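Branched-chain alpha-ketoacid decarboxylase (Lactococcus lactis, PDB 2VBF) probably decarboxylates branched-chain and aromatic alpha-keto acids to aldehydes, using thiamine diphosphate and a magnesium ion. Local coordinates at residues 452-466 with 498-512. Residues are numbered along the deposited sequence; the frame is centred on the assembly and turned at random.
Sequences DGSLQLTVQELGLSI and IPMWNYSKLPETFGA. With MG (magnesium ion), chain E; TPP (thiamine diphosphate), chain F.
The GDG motif of thiamine diphosphate enzymes illustrates how a metal ligand is backed by a second shell: here Asp-452 meets Tyr-503 and Ile-498 behind the diphosphate site. Asp-452 OD1 binds magnesium at 2.0 Å, while OD2 takes a bond from a water that also pairs with Tyr-503 OH. CD1 of Ile-498 lies 3.5 Å from Gly-453 CA, resting against the first turn of the helix beside the cofactor. One turn on, Gln-456 NE2 grips two acceptors, Pro-499 O at 2.8 Å and Tyr-503 OH at 3.0 Å, both in its amide plane. With CG anti to the carbonyl carbon (chi1 -66°), its extended chain lies over one face of Trp-501, amide and indole 10° apart, and a CH-pi contact sets CG 3.6 Å from the centroid of the six-membered ring. A leucine in place of Trp-501 would probably leave the Gln-456 amide without its flat support and freer to turn. Farther along, Leu-462 CD2 presses on Leu-506 CB and overlies a face of Phe-510, and Ile-466 CD1 meets Ala-512 CB at 3.6 Å. Helix 430-440 packs on Leu-455, strands 517-522 and 542-548 on Pro-507, and Gln-460 bonds its counterpart in the second subunit.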
ATOM      1  N   ASP A 452      13.156   1.603 -13.428  1.00 11.53           N
ATOM      2  CA  ASP A 452      11.871   1.961 -14.000  1.00 11.72           C
ATOM      3  C   ASP A 452      10.685   1.223 -13.361  1.00 11.14           C
ATOM      4  O   ASP A 452       9.690   1.846 -12.993  1.00 13.00           O
ATOM      5  CB  ASP A 452      11.870   1.775 -15.535  1.00 11.48           C
ATOM      6  CG  ASP A 452      12.374   0.401 -16.015  1.00 12.25           C
ATOM      7  OD1 ASP A 452      12.965  -0.418 -15.270  1.00 11.54           O
ATOM      8  OD2 ASP A 452      12.189   0.143 -17.218  1.00 14.26           O
ATOM      9  N   GLY A 453      10.819  -0.079 -13.181  1.00 10.80           N
ATOM     10  CA  GLY A 453       9.735  -0.891 -12.649  1.00 11.54           C
ATOM     11  C   GLY A 453       9.408  -0.528 -11.219  1.00 10.76           C
ATOM     12  O   GLY A 453       8.243  -0.536 -10.834  1.00 13.17           O
ATOM     13  N   SER A 454      10.448  -0.213 -10.439  1.00 10.10           N
ATOM     14  CA  SER A 454      10.300   0.141  -9.021  1.00 11.62           C
ATOM     15  C   SER A 454       9.766   1.545  -8.836  1.00 12.31           C
ATOM     16  O   SER A 454       8.927   1.789  -7.959  1.00 10.45           O
ATOM     17  CB  SER A 454      11.642  -0.003  -8.306  1.00 10.90           C
ATOM     18  OG  SER A 454      12.070  -1.355  -8.278  1.00 11.53           O
ATOM     19  N   LEU A 455      10.238   2.490  -9.655  1.00 10.61           N
ATOM     20  CA  LEU A 455       9.703   3.867  -9.608  1.00 11.58           C
ATOM     21  C   LEU A 455       8.185   3.900  -9.787  1.00 10.47           C
ATOM     22  O   LEU A 455       7.512   4.692  -9.164  1.00 11.76           O
ATOM     23  CB  LEU A 455      10.358   4.761 -10.668  1.00 11.90           C
ATOM     24  CG  LEU A 455       9.808   6.199 -10.719  1.00 12.68           C
ATOM     25  CD1 LEU A 455      10.152   6.996  -9.445  1.00 13.27           C
ATOM     26  CD2 LEU A 455      10.315   6.933 -11.970  1.00 14.54           C
ATOM     27  N   GLN A 456       7.653   3.006 -10.622  1.00 10.70           N
ATOM     28  CA  GLN A 456       6.235   3.004 -10.915  1.00 10.37           C
ATOM     29  C   GLN A 456       5.364   2.722  -9.669  1.00 10.39           C
ATOM     30  O   GLN A 456       4.202   3.112  -9.623  1.00 10.73           O
ATOM     31  CB  GLN A 456       5.927   2.012 -12.032  1.00 11.45           C
ATOM     32  CG  GLN A 456       6.534   2.410 -13.388  1.00 11.05           C
ATOM     33  CD  GLN A 456       5.834   1.784 -14.583  1.00 12.09           C
ATOM     34  OE1 GLN A 456       4.774   1.186 -14.448  1.00 13.12           O
ATOM     35  NE2 GLN A 456       6.426   1.945 -15.779  1.00 11.86           N
ATOM     36  N   LEU A 457       5.930   2.084  -8.650  1.00  8.47           N
ATOM     37  CA  LEU A 457       5.165   1.804  -7.425  1.00 10.00           C
ATOM     38  C   LEU A 457       4.953   3.027  -6.524  1.00  9.18           C
ATOM     39  O   LEU A 457       3.979   3.072  -5.762  1.00 12.13           O
ATOM     40  CB  LEU A 457       5.797   0.703  -6.576  1.00  9.72           C
ATOM     41  CG  LEU A 457       5.702  -0.727  -7.126  1.00  9.87           C
ATOM     42  CD1 LEU A 457       6.918  -1.029  -7.992  1.00 10.53           C
ATOM     43  CD2 LEU A 457       5.555  -1.774  -6.012  1.00  9.90           C
ATOM     44  N   THR A 458       5.866   4.003  -6.586  1.00 10.17           N
ATOM     45  CA  THR A 458       5.910   5.098  -5.589  1.00 10.84           C
ATOM     46  C   THR A 458       6.145   6.504  -6.183  1.00 11.13           C
ATOM     47  O   THR A 458       6.403   7.464  -5.442  1.00 10.98           O
ATOM     48  CB  THR A 458       7.013   4.834  -4.515  1.00  9.91           C
ATOM     49  OG1 THR A 458       8.286   4.714  -5.158  1.00 10.71           O
ATOM     50  CG2 THR A 458       6.719   3.565  -3.682  1.00  9.89           C
ATOM     51  N   VAL A 459       5.958   6.633  -7.500  1.00 12.77           N
ATOM     52  CA  VAL A 459       6.222   7.862  -8.245  1.00 11.86           C
ATOM     53  C   VAL A 459       5.538   9.123  -7.700  1.00 13.20           C
ATOM     54  O   VAL A 459       6.071  10.220  -7.845  1.00 12.88           O
ATOM     55  CB  VAL A 459       5.833   7.676  -9.749  1.00 10.65           C
ATOM     56  CG1 VAL A 459       4.327   7.585  -9.891  1.00 10.64           C
ATOM     57  CG2 VAL A 459       6.398   8.821 -10.603  1.00 12.93           C
ATOM     58  N   GLN A 460       4.384   8.981  -7.043  1.00  9.88           N
ATOM     59  CA  GLN A 460       3.590  10.155  -6.656  1.00 11.76           C
ATOM     60  C   GLN A 460       4.259  11.060  -5.628  1.00 12.37           C
ATOM     61  O   GLN A 460       3.829  12.218  -5.474  1.00 13.50           O
ATOM     62  CB  GLN A 460       2.161   9.797  -6.226  1.00 12.56           C
ATOM     63  CG  GLN A 460       2.047   8.698  -5.185  1.00 10.71           C
ATOM     64  CD  GLN A 460       1.927   7.334  -5.823  1.00 11.41           C
ATOM     65  OE1 GLN A 460       2.918   6.608  -5.978  1.00 13.06           O
ATOM     66  NE2 GLN A 460       0.725   7.000  -6.247  1.00 10.53           N
ATOM     67  N   GLU A 461       5.314  10.596  -4.947  1.00 12.72           N
ATOM     68  CA  GLU A 461       6.028  11.489  -4.006  1.00 12.90           C
ATOM     69  C   GLU A 461       6.925  12.518  -4.716  1.00 11.96           C
ATOM     70  O   GLU A 461       7.553  13.359  -4.071  1.00 13.88           O
ATOM     71  CB  GLU A 461       6.828  10.719  -2.961  1.00 12.99           C
ATOM     72  CG  GLU A 461       5.984   9.787  -2.066  1.00 14.57           C
ATOM     73  CD  GLU A 461       4.674  10.381  -1.591  1.00 15.05           C
ATOM     74  OE1 GLU A 461       4.702  11.487  -1.017  1.00 15.68           O
ATOM     75  OE2 GLU A 461       3.605   9.742  -1.787  1.00 12.49           O
ATOM     76  N   LEU A 462       6.990  12.452  -6.044  1.00 14.04           N
ATOM     77  CA  LEU A 462       7.573  13.536  -6.832  1.00 14.54           C
ATOM     78  C   LEU A 462       6.950  14.892  -6.431  1.00 13.05           C
ATOM     79  O   LEU A 462       7.662  15.884  -6.313  1.00 14.14           O
ATOM     80  CB  LEU A 462       7.377  13.241  -8.326  1.00 16.57           C
ATOM     81  CG  LEU A 462       8.215  13.890  -9.419  1.00 18.34           C
ATOM     82  CD1 LEU A 462       9.648  14.140  -9.015  1.00 18.60           C
ATOM     83  CD2 LEU A 462       8.150  13.001 -10.666  1.00 18.25           C
ATOM     84  N   GLY A 463       5.638  14.940  -6.189  1.00 10.87           N
ATOM     85  CA  GLY A 463       4.983  16.177  -5.758  1.00 12.16           C
ATOM     86  C   GLY A 463       5.589  16.762  -4.492  1.00 12.75           C
ATOM     87  O   GLY A 463       5.915  17.948  -4.428  1.00 12.88           O
ATOM     88  N   LEU A 464       5.737  15.915  -3.476  1.00 12.02           N
ATOM     89  CA  LEU A 464       6.385  16.296  -2.232  1.00 11.93           C
ATOM     90  C   LEU A 464       7.794  16.841  -2.454  1.00 11.86           C
ATOM     91  O   LEU A 464       8.173  17.848  -1.863  1.00 13.97           O
ATOM     92  CB  LEU A 464       6.419  15.081  -1.296  1.00 11.70           C
ATOM     93  CG  LEU A 464       7.112  15.220   0.063  1.00 11.97           C
ATOM     94  CD1 LEU A 464       6.595  14.141   1.033  1.00 13.39           C
ATOM     95  CD2 LEU A 464       8.631  15.153  -0.052  1.00  9.86           C
ATOM     96  N   SER A 465       8.577  16.171  -3.295  1.00 10.69           N
ATOM     97  CA  SER A 465       9.967  16.575  -3.505  1.00 12.32           C
ATOM     98  C   SER A 465      10.033  18.005  -4.057  1.00 13.94           C
ATOM     99  O   SER A 465      10.931  18.769  -3.711  1.00 14.31           O
ATOM    100  CB  SER A 465      10.721  15.587  -4.412  1.00 14.31           C
ATOM    101  OG  SER A 465      10.327  15.674  -5.770  1.00 15.14           O
ATOM    102  N   ILE A 466       9.058  18.349  -4.884  1.00 13.47           N
ATOM    103  CA  ILE A 466       8.980  19.658  -5.529  1.00 14.24           C
ATOM    104  C   ILE A 466       8.543  20.699  -4.514  1.00 14.76           C
ATOM    105  O   ILE A 466       9.203  21.746  -4.356  1.00 16.07           O
ATOM    106  CB  ILE A 466       7.998  19.611  -6.730  1.00 14.41           C
ATOM    107  CG1 ILE A 466       8.585  18.715  -7.836  1.00 12.80           C
ATOM    108  CG2 ILE A 466       7.722  21.009  -7.276  1.00 14.10           C
ATOM    109  CD1 ILE A 466       7.587  18.256  -8.891  1.00 15.17           C
ATOM    110  N   ILE A 498       6.836  -3.865 -18.550  1.00 13.91           N
ATOM    111  CA  ILE A 498       5.989  -2.830 -17.954  1.00 13.82           C
ATOM    112  C   ILE A 498       5.664  -1.755 -18.988  1.00 14.83           C
ATOM    113  O   ILE A 498       6.393  -1.606 -19.982  1.00 14.89           O
ATOM    114  CB  ILE A 498       6.672  -2.164 -16.735  1.00 14.68           C
ATOM    115  CG1 ILE A 498       7.895  -1.329 -17.170  1.00 14.04           C
ATOM    116  CG2 ILE A 498       7.055  -3.233 -15.713  1.00 13.55           C
ATOM    117  CD1 ILE A 498       8.769  -0.816 -16.013  1.00 13.40           C
ATOM    118  N   PRO A 499       4.580  -1.005 -18.778  1.00 14.31           N
ATOM    119  CA  PRO A 499       4.300   0.121 -19.677  1.00 15.76           C
ATOM    120  C   PRO A 499       5.435   1.153 -19.610  1.00 16.43           C
ATOM    121  O   PRO A 499       5.860   1.512 -18.511  1.00 15.29           O
ATOM    122  CB  PRO A 499       2.970   0.677 -19.139  1.00 15.22           C
ATOM    123  CG  PRO A 499       2.391  -0.422 -18.311  1.00 15.24           C
ATOM    124  CD  PRO A 499       3.557  -1.114 -17.722  1.00 14.07           C
ATOM    125  N   MET A 500       5.976   1.593 -20.751  1.00 16.16           N
ATOM    126  CA  MET A 500       7.073   2.559 -20.688  1.00 16.58           C
ATOM    127  C   MET A 500       6.539   3.985 -20.587  1.00 16.75           C
ATOM    128  O   MET A 500       5.880   4.505 -21.499  1.00 17.74           O
ATOM    129  CB  MET A 500       8.073   2.446 -21.859  1.00 18.27           C
ATOM    130  CG  MET A 500       9.392   3.263 -21.597  1.00 16.31           C
ATOM    131  SD  MET A 500      10.591   3.132 -22.928  1.00 24.45           S
ATOM    132  CE  MET A 500      11.121   1.443 -22.657  1.00 24.21           C
ATOM    133  N   TRP A 501       6.836   4.615 -19.468  1.00 13.97           N
ATOM    134  CA  TRP A 501       6.565   6.028 -19.294  1.00 13.79           C
ATOM    135  C   TRP A 501       7.697   6.865 -19.891  1.00 13.38           C
ATOM    136  O   TRP A 501       8.799   6.367 -20.119  1.00 15.21           O
ATOM    137  CB  TRP A 501       6.437   6.379 -17.818  1.00 14.53           C
ATOM    138  CG  TRP A 501       5.432   5.596 -17.051  1.00 14.10           C
ATOM    139  CD1 TRP A 501       4.487   4.744 -17.543  1.00 14.33           C
ATOM    140  CD2 TRP A 501       5.263   5.617 -15.636  1.00 14.06           C
ATOM    141  NE1 TRP A 501       3.739   4.223 -16.510  1.00 15.02           N
ATOM    142  CE2 TRP A 501       4.200   4.743 -15.328  1.00 14.21           C
ATOM    143  CE3 TRP A 501       5.918   6.284 -14.599  1.00 14.72           C
ATOM    144  CZ2 TRP A 501       3.766   4.522 -14.013  1.00 14.34           C
ATOM    145  CZ3 TRP A 501       5.485   6.066 -13.293  1.00 14.23           C
ATOM    146  CH2 TRP A 501       4.420   5.191 -13.018  1.00 13.83           C
ATOM    147  N   ASN A 502       7.408   8.143 -20.111  1.00 14.25           N
ATOM    148  CA  ASN A 502       8.432   9.136 -20.444  1.00 14.80           C
ATOM    149  C   ASN A 502       9.010   9.692 -19.152  1.00 13.73           C
ATOM    150  O   ASN A 502       8.627  10.769 -18.699  1.00 13.40           O
ATOM    151  CB  ASN A 502       7.832  10.238 -21.326  1.00 15.52           C
ATOM    152  CG  ASN A 502       7.295   9.693 -22.637  1.00 18.54           C
ATOM    153  OD1 ASN A 502       8.012   9.015 -23.375  1.00 24.69           O
ATOM    154  ND2 ASN A 502       6.032   9.961 -22.922  1.00 22.56           N
ATOM    155  N   TYR A 503       9.936   8.930 -18.571  1.00 13.43           N
ATOM    156  CA  TYR A 503      10.418   9.173 -17.192  1.00 14.12           C
ATOM    157  C   TYR A 503      10.988  10.576 -17.016  1.00 14.46           C
ATOM    158  O   TYR A 503      10.741  11.209 -16.012  1.00 14.08           O
ATOM    159  CB  TYR A 503      11.430   8.094 -16.768  1.00 14.39           C
ATOM    160  CG  TYR A 503      10.805   6.716 -16.829  1.00 13.40           C
ATOM    161  CD1 TYR A 503       9.846   6.330 -15.896  1.00 14.62           C
ATOM    162  CD2 TYR A 503      11.133   5.828 -17.841  1.00 13.66           C
ATOM    163  CE1 TYR A 503       9.232   5.076 -15.973  1.00 14.82           C
ATOM    164  CE2 TYR A 503      10.537   4.587 -17.933  1.00 12.89           C
ATOM    165  CZ  TYR A 503       9.570   4.213 -16.989  1.00 13.53           C
ATOM    166  OH  TYR A 503       8.965   2.983 -17.094  1.00 13.12           O
ATOM    167  N   SER A 504      11.720  11.073 -18.012  1.00 15.21           N
ATOM    168  CA  SER A 504      12.361  12.386 -17.898  1.00 15.97           C
ATOM    169  C   SER A 504      11.354  13.549 -17.810  1.00 16.78           C
ATOM    170  O   SER A 504      11.686  14.636 -17.319  1.00 20.17           O
ATOM    171  CB  SER A 504      13.345  12.610 -19.057  1.00 17.71           C
ATOM    172  OG  SER A 504      12.654  12.867 -20.264  1.00 16.54           O
ATOM    173  N   LYS A 505      10.124  13.309 -18.262  1.00 16.02           N
ATOM    174  CA  LYS A 505       9.079  14.324 -18.280  1.00 17.62           C
ATOM    175  C   LYS A 505       8.198  14.330 -17.025  1.00 15.94           C
ATOM    176  O   LYS A 505       7.318  15.180 -16.888  1.00 16.21           O
ATOM    177  CB  LYS A 505       8.208  14.141 -19.527  1.00 20.44           C
ATOM    178  CG  LYS A 505       8.970  14.162 -20.850  1.00 24.37           C
ATOM    179  CD  LYS A 505       9.842  15.398 -21.025  1.00 27.03           C
ATOM    180  CE  LYS A 505      10.602  15.328 -22.347  1.00 28.45           C
ATOM    181  NZ  LYS A 505      11.442  16.540 -22.575  1.00 30.39           N
ATOM    182  N   LEU A 506       8.444  13.409 -16.093  1.00 14.71           N
ATOM    183  CA  LEU A 506       7.652  13.363 -14.865  1.00 14.79           C
ATOM    184  C   LEU A 506       7.675  14.662 -14.031  1.00 15.00           C
ATOM    185  O   LEU A 506       6.615  15.169 -13.649  1.00 16.37           O
ATOM    186  CB  LEU A 506       8.036  12.127 -14.021  1.00 13.69           C
ATOM    187  CG  LEU A 506       7.528  10.799 -14.604  1.00 11.69           C
ATOM    188  CD1 LEU A 506       8.254   9.610 -13.967  1.00 13.75           C
ATOM    189  CD2 LEU A 506       5.988  10.659 -14.455  1.00 14.55           C
ATOM    190  N   PRO A 507       8.874  15.197 -13.711  1.00 15.24           N
ATOM    191  CA  PRO A 507       8.864  16.415 -12.890  1.00 16.41           C
ATOM    192  C   PRO A 507       8.018  17.551 -13.477  1.00 16.98           C
ATOM    193  O   PRO A 507       7.239  18.166 -12.759  1.00 16.80           O
ATOM    194  CB  PRO A 507      10.347  16.787 -12.791  1.00 16.93           C
ATOM    195  CG  PRO A 507      11.078  15.461 -12.991  1.00 15.32           C
ATOM    196  CD  PRO A 507      10.244  14.739 -14.013  1.00 14.85           C
ATOM    197  N   GLU A 508       8.143  17.810 -14.775  1.00 16.94           N
ATOM    198  CA  GLU A 508       7.335  18.851 -15.426  1.00 18.66           C
ATOM    199  C   GLU A 508       5.841  18.573 -15.255  1.00 17.11           C
ATOM    200  O   GLU A 508       5.060  19.463 -14.910  1.00 17.18           O
ATOM    201  CB  GLU A 508       7.672  18.922 -16.919  1.00 19.60           C
ATOM    202  CG  GLU A 508       6.886  19.954 -17.692  1.00 22.56           C
ATOM    203  CD  GLU A 508       7.207  19.929 -19.182  1.00 25.35           C
ATOM    204  OE1 GLU A 508       7.237  18.825 -19.774  1.00 31.30           O
ATOM    205  OE2 GLU A 508       7.415  21.018 -19.761  1.00 34.07           O
ATOM    206  N   THR A 509       5.453  17.326 -15.509  1.00 15.77           N
ATOM    207  CA  THR A 509       4.050  16.936 -15.438  1.00 17.05           C
ATOM    208  C   THR A 509       3.509  17.040 -14.003  1.00 16.41           C
ATOM    209  O   THR A 509       2.339  17.353 -13.801  1.00 16.42           O
ATOM    210  CB  THR A 509       3.856  15.525 -16.024  1.00 15.56           C
ATOM    211  OG1 THR A 509       4.155  15.564 -17.422  1.00 17.54           O
ATOM    212  CG2 THR A 509       2.431  15.019 -15.830  1.00 14.16           C
ATOM    213  N   PHE A 510       4.385  16.830 -13.022  1.00 15.65           N
ATOM    214  CA  PHE A 510       4.019  16.897 -11.609  1.00 18.10           C
ATOM    215  C   PHE A 510       4.197  18.302 -11.012  1.00 19.34           C
ATOM    216  O   PHE A 510       4.093  18.477  -9.788  1.00 21.87           O
ATOM    217  CB  PHE A 510       4.810  15.841 -10.814  1.00 18.92           C
ATOM    218  CG  PHE A 510       4.278  14.437 -10.964  1.00 20.02           C
ATOM    219  CD1 PHE A 510       4.183  13.832 -12.206  1.00 20.59           C
ATOM    220  CD2 PHE A 510       3.884  13.709  -9.849  1.00 20.57           C
ATOM    221  CE1 PHE A 510       3.697  12.531 -12.341  1.00 20.46           C
ATOM    222  CE2 PHE A 510       3.395  12.421  -9.987  1.00 19.83           C
ATOM    223  CZ  PHE A 510       3.299  11.832 -11.234  1.00 20.03           C
ATOM    224  N   GLY A 511       4.456  19.286 -11.875  1.00 19.79           N
ATOM    225  CA  GLY A 511       4.416  20.705 -11.502  1.00 20.22           C
ATOM    226  C   GLY A 511       5.751  21.407 -11.333  1.00 19.98           C
ATOM    227  O   GLY A 511       5.773  22.588 -10.979  1.00 20.99           O
ATOM    228  N   ALA A 512       6.858  20.711 -11.592  1.00 19.58           N
ATOM    229  CA  ALA A 512       8.190  21.306 -11.426  1.00 21.12           C
ATOM    230  C   ALA A 512       8.502  22.281 -12.555  1.00 22.57           C
ATOM    231  O   ALA A 512       8.104  22.063 -13.698  1.00 23.00           O
ATOM    232  CB  ALA A 512       9.265  20.235 -11.381  1.00 19.41           C
TER
HETATM  233 MG    MG E1550      14.034  -2.038 -14.920  1.00 12.87          MG
HETATM  234  N1' TPP F1551       6.727  -6.282  -5.296  1.00 11.52           N
HETATM  235  C2' TPP F1551       7.319  -5.663  -4.226  1.00 12.26           C
HETATM  236  CM2 TPP F1551       6.512  -4.697  -3.405  1.00 11.19           C
HETATM  237  N3' TPP F1551       8.627  -5.949  -3.923  1.00 11.29           N
HETATM  238  C4' TPP F1551       9.349  -6.850  -4.675  1.00 11.75           C
HETATM  239  N4' TPP F1551      10.592  -7.104  -4.336  1.00 10.13           N
HETATM  240  C5' TPP F1551       8.762  -7.468  -5.785  1.00 12.35           C
HETATM  241  C6' TPP F1551       7.438  -7.181  -6.091  1.00 12.21           C
HETATM  242  C7' TPP F1551       9.534  -8.435  -6.653  1.00 13.32           C
HETATM  243  N3  TPP F1551      10.602  -7.779  -7.400  1.00 13.38           N
HETATM  244  C2  TPP F1551      11.937  -7.710  -7.043  1.00 16.74           C
HETATM  245  S1  TPP F1551      12.910  -6.924  -8.068  1.00 15.66           S
HETATM  246  C5  TPP F1551      11.652  -6.666  -9.058  1.00 14.15           C
HETATM  247  C4  TPP F1551      10.435  -7.176  -8.607  1.00 14.36           C
HETATM  248  CM4 TPP F1551       9.125  -7.075  -9.340  1.00 13.96           C
HETATM  249  C6  TPP F1551      11.916  -5.934 -10.359  1.00 13.99           C
HETATM  250  C7  TPP F1551      12.479  -4.530 -10.196  1.00 13.21           C
HETATM  251  O7  TPP F1551      12.625  -4.016 -11.497  1.00 13.65           O
HETATM  252  PA  TPP F1551      13.346  -2.620 -11.777  1.00 12.75           P
HETATM  253  O1A TPP F1551      13.016  -1.606 -10.705  1.00 13.29           O
HETATM  254  O2A TPP F1551      12.923  -2.154 -13.157  1.00 11.02           O
HETATM  255  O3A TPP F1551      14.911  -2.995 -11.623  1.00 11.54           O
HETATM  256  PB  TPP F1551      15.927  -3.535 -12.770  1.00 13.16           P
HETATM  257  O1B TPP F1551      16.415  -4.873 -12.291  1.00 13.07           O
HETATM  258  O2B TPP F1551      17.062  -2.550 -12.787  1.00 12.24           O
HETATM  259  O3B TPP F1551      15.235  -3.605 -14.103  1.00 12.75           O
HETATM  260  O   HOH W   1      10.170   1.459 -18.631  1.00 12.00           O
HETATM  261  O   HOH W   2      15.457  -0.719 -14.070  1.00  9.21           O
HETATM  262  O   HOH W   3       2.314   1.778 -15.661  1.00 15.96           O